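Side-chain contacts in putative endonuclease/exonuclease/phosphatase family protein (Bacteroides vulgatus ATCC 8482, PDB 3G6S), which probably acts as a nuclease of the endonuclease/exonuclease/phosphatase family, perhaps with endonuclease or 3'-5' RNA exonuclease activity: residues Arg156-Lys159 with Glu160-Glu164; Gly106-Gly109 with Trp110-Cys114; Gln53-Arg56 with Ala57-Glu61. All coordinates share one frame; numbering follows the deposited sequence.

Overall arrangement
The three contacts lie in the two layers expected of a DNase I-like alpha/beta sandwich. Contacts 1 and 2 lie by the six-stranded sheet and both involve helix 144-161: contact 1 forms its C-terminal end, while contact 2, in the loop between strands 88-97 and 117-125, rests Trp110 and Asp111 against its beginning. Their centres are 23 Å apart and their nearest atoms about 7 Å, without touching. Contact 3 ends helix 49-58, which packs on strand 81-84 of the seven-stranded sheet; its centre is 30 Å from that of contact 1 and 31 Å from that of contact 2. Contacts 1 and 3 are thus both helix C-termini, one on each sheet.

Contact 1 (Arg156-Lys159 with Glu160-Glu164); sequences RKIK and EIVGE
Glu160 reaches back along the helix toward Lys157, one turn earlier. Its CB packs 3.2 Å from Arg156 O, the carbonyl that also accepts a weak backbone bond from Glu160 N. From there CG stands anti to the backbone N (chi1 179°), and the rest of the chain is extended, which carries the carboxylate out along the flank of the helix. Lys157 runs beside it in the same direction, but its chain folds at chi2 and chi3, so that the aliphatic part also comes near the acid: CD is 4.1 Å from Glu160 OE1. At the tips, Lys157 NZ is 4.0 Å from Glu160 OE1 and 4.1 Å from OE2. The ammonium therefore faces both oxygens almost evenly, beyond salt-bridge range, and the pair is probably a modest electrostatic attraction at the surface.

On the buried side, Ile158 and Val162 point the same way, with Ile158 CG2 4.0 Å from Val162 CG1. They are also joined through the backbone, where Val162 N donates to Ile158 O at 3.0 Å with an angle of 149° at the hydrogen. Ile158 continues onto Ala167 and Val169 of strand 167-172, whereas Val162 meets Met133 of strand 131-138.

The helical course stops at Gly163, whose positive phi of 62° turns the chain aside. Gly163 CA then lies 3.2 Å from Lys159 O, a weak CA-H...O contact just past the last turn. With its apolar edge on two neighbouring parallel strands and its charged edge outward, this is the C-terminal end of the helix in a beta-alpha-beta crossover, here strand 131-138, helix 144-161 and strand 167-172.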
loop_
_atom_site.group_PDB
_atom_site.type_symbol
_atom_site.label_atom_id
_atom_site.label_comp_id
_atom_site.label_asym_id
_atom_site.label_seq_id
_atom_site.Cartn_x
_atom_site.Cartn_y
_atom_site.Cartn_z
ATOM N N ARG A 156 -13.117 -5.134 9.563
ATOM C CA ARG A 156 -14.514 -5.496 9.305
ATOM C C ARG A 156 -14.823 -5.710 7.822
ATOM O O ARG A 156 -15.716 -6.481 7.480
ATOM C CB ARG A 156 -15.458 -4.428 9.863
ATOM C CG ARG A 156 -15.380 -4.252 11.366
ATOM C CD ARG A 156 -16.662 -3.627 11.881
ATOM N NE ARG A 156 -16.923 -2.320 11.284
ATOM C CZ ARG A 156 -16.329 -1.191 11.665
ATOM N NH1 ARG A 156 -15.437 -1.208 12.649
ATOM N NH2 ARG A 156 -16.632 -0.045 11.065
ATOM N N LYS A 157 -14.088 -5.022 6.950
ATOM C CA LYS A 157 -14.296 -5.148 5.511
ATOM C C LYS A 157 -13.624 -6.407 4.975
ATOM O O LYS A 157 -14.091 -7.000 4.004
ATOM C CB LYS A 157 -13.744 -3.924 4.787
ATOM C CG LYS A 157 -14.315 -2.603 5.299
ATOM C CD LYS A 157 -15.797 -2.423 4.960
ATOM C CE LYS A 157 -16.000 -2.211 3.464
ATOM N NZ LYS A 157 -17.399 -1.842 3.124
ATOM N N ILE A 158 -12.520 -6.814 5.601
ATOM C CA ILE A 158 -11.830 -8.017 5.171
ATOM C C ILE A 158 -12.691 -9.219 5.529
ATOM O O ILE A 158 -12.804 -10.158 4.738
ATOM C CB ILE A 158 -10.454 -8.175 5.846
ATOM C CG1 ILE A 158 -9.462 -7.171 5.261
ATOM C CG2 ILE A 158 -9.940 -9.593 5.648
ATOM C CD1 ILE A 158 -8.130 -7.097 6.057
ATOM N N LYS A 159 -13.307 -9.193 6.711
ATOM C CA LYS A 159 -14.152 -10.307 7.128
ATOM C C LYS A 159 -15.452 -10.327 6.334
ATOM O O LYS A 159 -16.043 -11.386 6.123
ATOM C CB LYS A 159 -14.475 -10.227 8.623
ATOM C CG LYS A 159 -13.252 -10.224 9.520
ATOM C CD LYS A 159 -13.591 -10.584 10.957
ATOM C CE LYS A 159 -14.517 -9.585 11.616
ATOM N NZ LYS A 159 -14.750 -9.971 13.041
ATOM N N GLU A 160 -15.884 -9.154 5.888
ATOM C CA GLU A 160 -17.114 -9.036 5.124
ATOM C C GLU A 160 -16.952 -9.592 3.716
ATOM O O GLU A 160 -17.766 -10.395 3.261
ATOM C CB GLU A 160 -17.532 -7.566 5.042
ATOM C CG GLU A 160 -18.804 -7.301 4.240
ATOM C CD GLU A 160 -19.042 -5.816 4.001
ATOM O OE1 GLU A 160 -18.951 -5.031 4.978
ATOM O OE2 GLU A 160 -19.330 -5.435 2.837
ATOM N N ILE A 161 -15.891 -9.169 3.036
ATOM C CA ILE A 161 -15.635 -9.588 1.664
ATOM C C ILE A 161 -15.030 -10.966 1.461
ATOM O O ILE A 161 -15.548 -11.762 0.684
ATOM C CB ILE A 161 -14.715 -8.581 0.939
ATOM C CG1 ILE A 161 -15.486 -7.303 0.605
ATOM C CG2 ILE A 161 -14.174 -9.195 -0.349
ATOM C CD1 ILE A 161 -15.827 -6.448 1.804
ATOM N N VAL A 162 -13.928 -11.252 2.140
ATOM C CA VAL A 162 -13.272 -12.538 1.941
ATOM C C VAL A 162 -13.318 -13.464 3.157
ATOM O O VAL A 162 -12.804 -14.582 3.112
ATOM C CB VAL A 162 -11.792 -12.328 1.481
ATOM C CG1 VAL A 162 -10.861 -12.182 2.695
ATOM C CG2 VAL A 162 -11.361 -13.472 0.600
ATOM N N GLY A 163 -13.927 -13.001 4.241
ATOM C CA GLY A 163 -14.032 -13.830 5.428
ATOM C C GLY A 163 -12.699 -14.210 6.039
ATOM O O GLY A 163 -11.918 -13.340 6.420
ATOM N N GLU A 164 -12.436 -15.510 6.131
ATOM C CA GLU A 164 -11.188 -16.006 6.704
ATOM C C GLU A 164 -10.157 -16.444 5.665
ATOM O O GLU A 164 -9.171 -17.106 5.993
ATOM C CB GLU A 164 -11.482 -17.164 7.654
ATOM C CG GLU A 164 -12.460 -18.174 7.094
ATOM C CD GLU A 164 -12.653 -19.366 8.013
ATOM O OE1 GLU A 164 -12.862 -19.150 9.231
ATOM O OE2 GLU A 164 -12.605 -20.517 7.514
#

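Contact 2 (Gly106-Gly109 with Trp110-Cys114); sequences GMMG and WDAVC
Gly109 O accepts a hydrogen bond from Ala112 N at 3.0 Å, bent to 141° at the hydrogen; the oxygen is crowded in the model, which makes its exact place less sure. The bond closes a type II' beta turn from Gly109 to Ala112, with Trp110 and Asp111 at the corners and Trp110 taking the positive phi (50°) that such a turn has at its second residue.

Trp110 CG sits beside its own backbone N (chi1 -50°), which folds the indole back toward Gly109. The ring meets that glycine obliquely, its CE3 atom 3.5 Å from Gly109 C. Beyond the turn the indole lies on Ala146 and Gln149 of helix 144-161, while Trp110 N donates a hydrogen bond to Glu100 OE1.

Elsewhere in the loop, selenomethionine Met108 reaches across to the chain leaving the turn. Its chain bends at the last torsion, and the terminal methyl CE comes to 3.5 Å from Ala112 CB. The selenium lies alongside the next peptide, SE being 4.0 Å from Val113 O. Asp111 OD2 accepts a weak bond from Glu145 N, close to the start of helix 144-161.

A single bent backbone bond thus spans the two segments, and the rest of their contact is carbon and selenium against a methyl and peptide groups; the polar links to Glu100 and, weakly, to the backbone of Glu145 run outward from the turn.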
loop_
_atom_site.group_PDB
_atom_site.type_symbol
_atom_site.label_atom_id
_atom_site.label_comp_id
_atom_site.label_asym_id
_atom_site.label_seq_id
_atom_site.Cartn_x
_atom_site.Cartn_y
_atom_site.Cartn_z
ATOM N N GLY A 106 -15.896 11.207 -0.521
ATOM C CA GLY A 106 -15.273 12.463 -0.130
ATOM C C GLY A 106 -15.446 12.858 1.323
ATOM O O GLY A 106 -15.021 13.937 1.732
HETATM N N MSE A 107 -16.058 11.980 2.108
HETATM C CA MSE A 107 -16.304 12.261 3.515
HETATM C C MSE A 107 -15.100 12.032 4.415
HETATM O O MSE A 107 -14.446 10.992 4.342
HETATM C CB MSE A 107 -17.464 11.408 4.024
HETATM C CG MSE A 107 -17.872 11.760 5.444
HETATM SE SE MSE A 107 -19.119 10.537 6.288
HETATM C CE MSE A 107 -18.890 11.106 8.121
HETATM N N MSE A 108 -14.810 13.010 5.267
HETATM C CA MSE A 108 -13.703 12.881 6.205
HETATM C C MSE A 108 -14.196 12.124 7.431
HETATM O O MSE A 108 -15.379 11.793 7.516
HETATM C CB MSE A 108 -13.179 14.254 6.612
HETATM C CG MSE A 108 -12.251 14.885 5.589
HETATM SE SE MSE A 108 -11.444 16.526 6.251
HETATM C CE MSE A 108 -10.521 15.819 7.777
ATOM N N GLY A 109 -13.305 11.843 8.375
ATOM C CA GLY A 109 -13.734 11.113 9.552
ATOM C C GLY A 109 -12.949 11.351 10.825
ATOM O O GLY A 109 -11.722 11.378 10.808
ATOM N N TRP A 110 -13.661 11.536 11.933
ATOM C CA TRP A 110 -13.028 11.737 13.228
ATOM C C TRP A 110 -11.939 12.816 13.230
ATOM O O TRP A 110 -12.081 13.859 12.600
ATOM C CB TRP A 110 -12.445 10.401 13.688
ATOM C CG TRP A 110 -13.427 9.275 13.603
ATOM C CD1 TRP A 110 -14.473 9.033 14.450
ATOM C CD2 TRP A 110 -13.484 8.254 12.594
ATOM N NE1 TRP A 110 -15.177 7.925 14.035
ATOM C CE2 TRP A 110 -14.590 7.425 12.899
ATOM C CE3 TRP A 110 -12.704 7.954 11.466
ATOM C CZ2 TRP A 110 -14.943 6.320 12.110
ATOM C CZ3 TRP A 110 -13.055 6.852 10.681
ATOM C CH2 TRP A 110 -14.163 6.049 11.011
ATOM N N ASP A 111 -10.850 12.542 13.946
ATOM C CA ASP A 111 -9.710 13.448 14.073
ATOM C C ASP A 111 -9.097 13.845 12.735
ATOM O O ASP A 111 -8.299 14.778 12.668
ATOM C CB ASP A 111 -8.615 12.789 14.911
ATOM C CG ASP A 111 -9.041 12.528 16.328
ATOM O OD1 ASP A 111 -10.223 12.184 16.540
ATOM O OD2 ASP A 111 -8.190 12.645 17.234
ATOM N N ALA A 112 -9.456 13.120 11.682
ATOM C CA ALA A 112 -8.924 13.359 10.343
ATOM C C ALA A 112 -8.657 14.822 9.990
ATOM O O ALA A 112 -9.358 15.730 10.441
ATOM C CB ALA A 112 -9.847 12.738 9.301
ATOM N N VAL A 113 -7.624 15.033 9.180
ATOM C CA VAL A 113 -7.244 16.363 8.727
ATOM C C VAL A 113 -7.381 16.421 7.207
ATOM O O VAL A 113 -7.533 17.496 6.625
ATOM C CB VAL A 113 -5.787 16.695 9.131
ATOM C CG1 VAL A 113 -5.298 17.914 8.377
ATOM C CG2 VAL A 113 -5.716 16.956 10.624
ATOM N N CYS A 114 -7.331 15.246 6.582
ATOM C CA CYS A 114 -7.456 15.100 5.132
ATOM C C CYS A 114 -8.306 13.870 4.848
ATOM O O CYS A 114 -8.216 12.873 5.566
ATOM C CB CYS A 114 -6.086 14.887 4.480
ATOM S SG CYS A 114 -4.897 16.226 4.693
#

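Contact 3 (Gln53-Arg56 with Ala57-Glu61); sequences QDLR and AGLPE
Three backbone hydrogen bonds link Gln53-Arg56 to the residues that follow, each four residues along the helix. Ala57 N donates to Gln53 O at 3.1 Å, and Gly58 N to Asp54 O at 2.8 Å, both with an angle of 152° at the hydrogen. Leu59 N donates to Leu55 O over 2.7 Å, but with a more bent N-H (135°), although the donor lies nearly in line with the carbonyl bond.

Carbon atoms pack on these carbonyls as well. Leu59 CG, set beside its own backbone N (chi1 -52°), comes 3.3 Å from Leu55 O, and on the outer side Ala57 CB rests 3.6 Å from both Gln53 O and Asp54 O. The apolar contact proper is between Leu59 CD1 and Leu55 CD1, 4.3 Å apart. This is the C-terminal end of helix 49-58: Leu59 is the first residue to leave helical geometry, and Pro60 follows. Both leucines press on Phe82 of strand 81-84, and Leu59 also touches Cys31 and Ile34 of helix 27-36, so the helix end lies between the sheet and the neighbouring helix.

Among polar side chains, within 53-56 itself, Gln53 OE1 lies at the edge of the Arg56 guanidinium, in its plane, and Arg56 NH1 has a long, weak ion pair with Asp63 OD1. Asp54 turns away from the following residues, its OD2 accepting a hydrogen bond from Trp23 NE1.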
loop_
_atom_site.group_PDB
_atom_site.type_symbol
_atom_site.label_atom_id
_atom_site.label_comp_id
_atom_site.label_asym_id
_atom_site.label_seq_id
_atom_site.Cartn_x
_atom_site.Cartn_y
_atom_site.Cartn_z
ATOM N N GLN A 53 -2.100 7.579 -14.599
ATOM C CA GLN A 53 -2.026 7.336 -16.044
ATOM C C GLN A 53 -0.610 6.993 -16.511
ATOM O O GLN A 53 -0.436 6.172 -17.410
ATOM C CB GLN A 53 -2.537 8.552 -16.828
ATOM C CG GLN A 53 -4.056 8.710 -16.830
ATOM C CD GLN A 53 -4.780 7.471 -17.372
ATOM O OE1 GLN A 53 -4.870 6.438 -16.697
ATOM N NE2 GLN A 53 -5.294 7.572 -18.597
ATOM N N ASP A 54 0.402 7.622 -15.915
ATOM C CA ASP A 54 1.771 7.326 -16.304
ATOM C C ASP A 54 2.118 5.895 -15.921
ATOM O O ASP A 54 2.823 5.204 -16.657
ATOM C CB ASP A 54 2.764 8.273 -15.629
ATOM C CG ASP A 54 2.607 9.701 -16.085
ATOM O OD1 ASP A 54 2.167 9.920 -17.239
ATOM O OD2 ASP A 54 2.936 10.609 -15.290
ATOM N N LEU A 55 1.632 5.451 -14.762
ATOM C CA LEU A 55 1.912 4.091 -14.316
ATOM C C LEU A 55 1.338 3.090 -15.315
ATOM O O LEU A 55 2.018 2.142 -15.714
ATOM C CB LEU A 55 1.323 3.821 -12.925
ATOM C CG LEU A 55 2.152 4.110 -11.660
ATOM C CD1 LEU A 55 3.648 3.972 -11.941
ATOM C CD2 LEU A 55 1.848 5.507 -11.165
ATOM N N ARG A 56 0.089 3.302 -15.721
ATOM C CA ARG A 56 -0.541 2.408 -16.676
ATOM C C ARG A 56 0.269 2.368 -17.974
ATOM O O ARG A 56 0.436 1.308 -18.584
ATOM C CB ARG A 56 -1.980 2.852 -16.961
ATOM C CG ARG A 56 -2.909 2.738 -15.756
ATOM C CD ARG A 56 -4.338 3.151 -16.082
ATOM N NE ARG A 56 -4.822 2.539 -17.313
ATOM C CZ ARG A 56 -4.866 1.228 -17.539
ATOM N NH1 ARG A 56 -4.457 0.371 -16.614
ATOM N NH2 ARG A 56 -5.312 0.772 -18.703
ATOM N N ALA A 57 0.787 3.520 -18.388
ATOM C CA ALA A 57 1.566 3.588 -19.619
ATOM C C ALA A 57 2.925 2.912 -19.478
ATOM O O ALA A 57 3.396 2.253 -20.407
ATOM C CB ALA A 57 1.747 5.034 -20.037
ATOM N N GLY A 58 3.545 3.071 -18.313
ATOM C CA GLY A 58 4.848 2.479 -18.078
ATOM C C GLY A 58 4.801 1.024 -17.666
ATOM O O GLY A 58 5.802 0.318 -17.766
ATOM N N LEU A 59 3.646 0.563 -17.198
ATOM C CA LEU A 59 3.503 -0.836 -16.780
ATOM C C LEU A 59 2.412 -1.486 -17.633
ATOM O O LEU A 59 1.343 -1.852 -17.126
ATOM C CB LEU A 59 3.122 -0.906 -15.291
ATOM C CG LEU A 59 3.991 -0.143 -14.273
ATOM C CD1 LEU A 59 3.320 -0.182 -12.913
ATOM C CD2 LEU A 59 5.381 -0.740 -14.206
ATOM N N PRO A 60 2.672 -1.643 -18.939
ATOM C CA PRO A 60 1.689 -2.247 -19.839
ATOM C C PRO A 60 1.217 -3.648 -19.440
ATOM O O PRO A 60 0.086 -4.035 -19.750
ATOM C CB PRO A 60 2.407 -2.228 -21.183
ATOM C CG PRO A 60 3.835 -2.368 -20.803
ATOM C CD PRO A 60 3.950 -1.414 -19.638
ATOM N N GLU A 61 2.075 -4.404 -18.758
ATOM C CA GLU A 61 1.724 -5.760 -18.340
ATOM C C GLU A 61 0.899 -5.810 -17.066
ATOM O O GLU A 61 0.569 -6.891 -16.565
ATOM C CB GLU A 61 2.979 -6.593 -18.145
ATOM C CG GLU A 61 3.322 -7.450 -19.335
ATOM C CD GLU A 61 4.575 -8.259 -19.096
ATOM O OE1 GLU A 61 5.669 -7.655 -19.004
ATOM O OE2 GLU A 61 4.466 -9.500 -18.986
#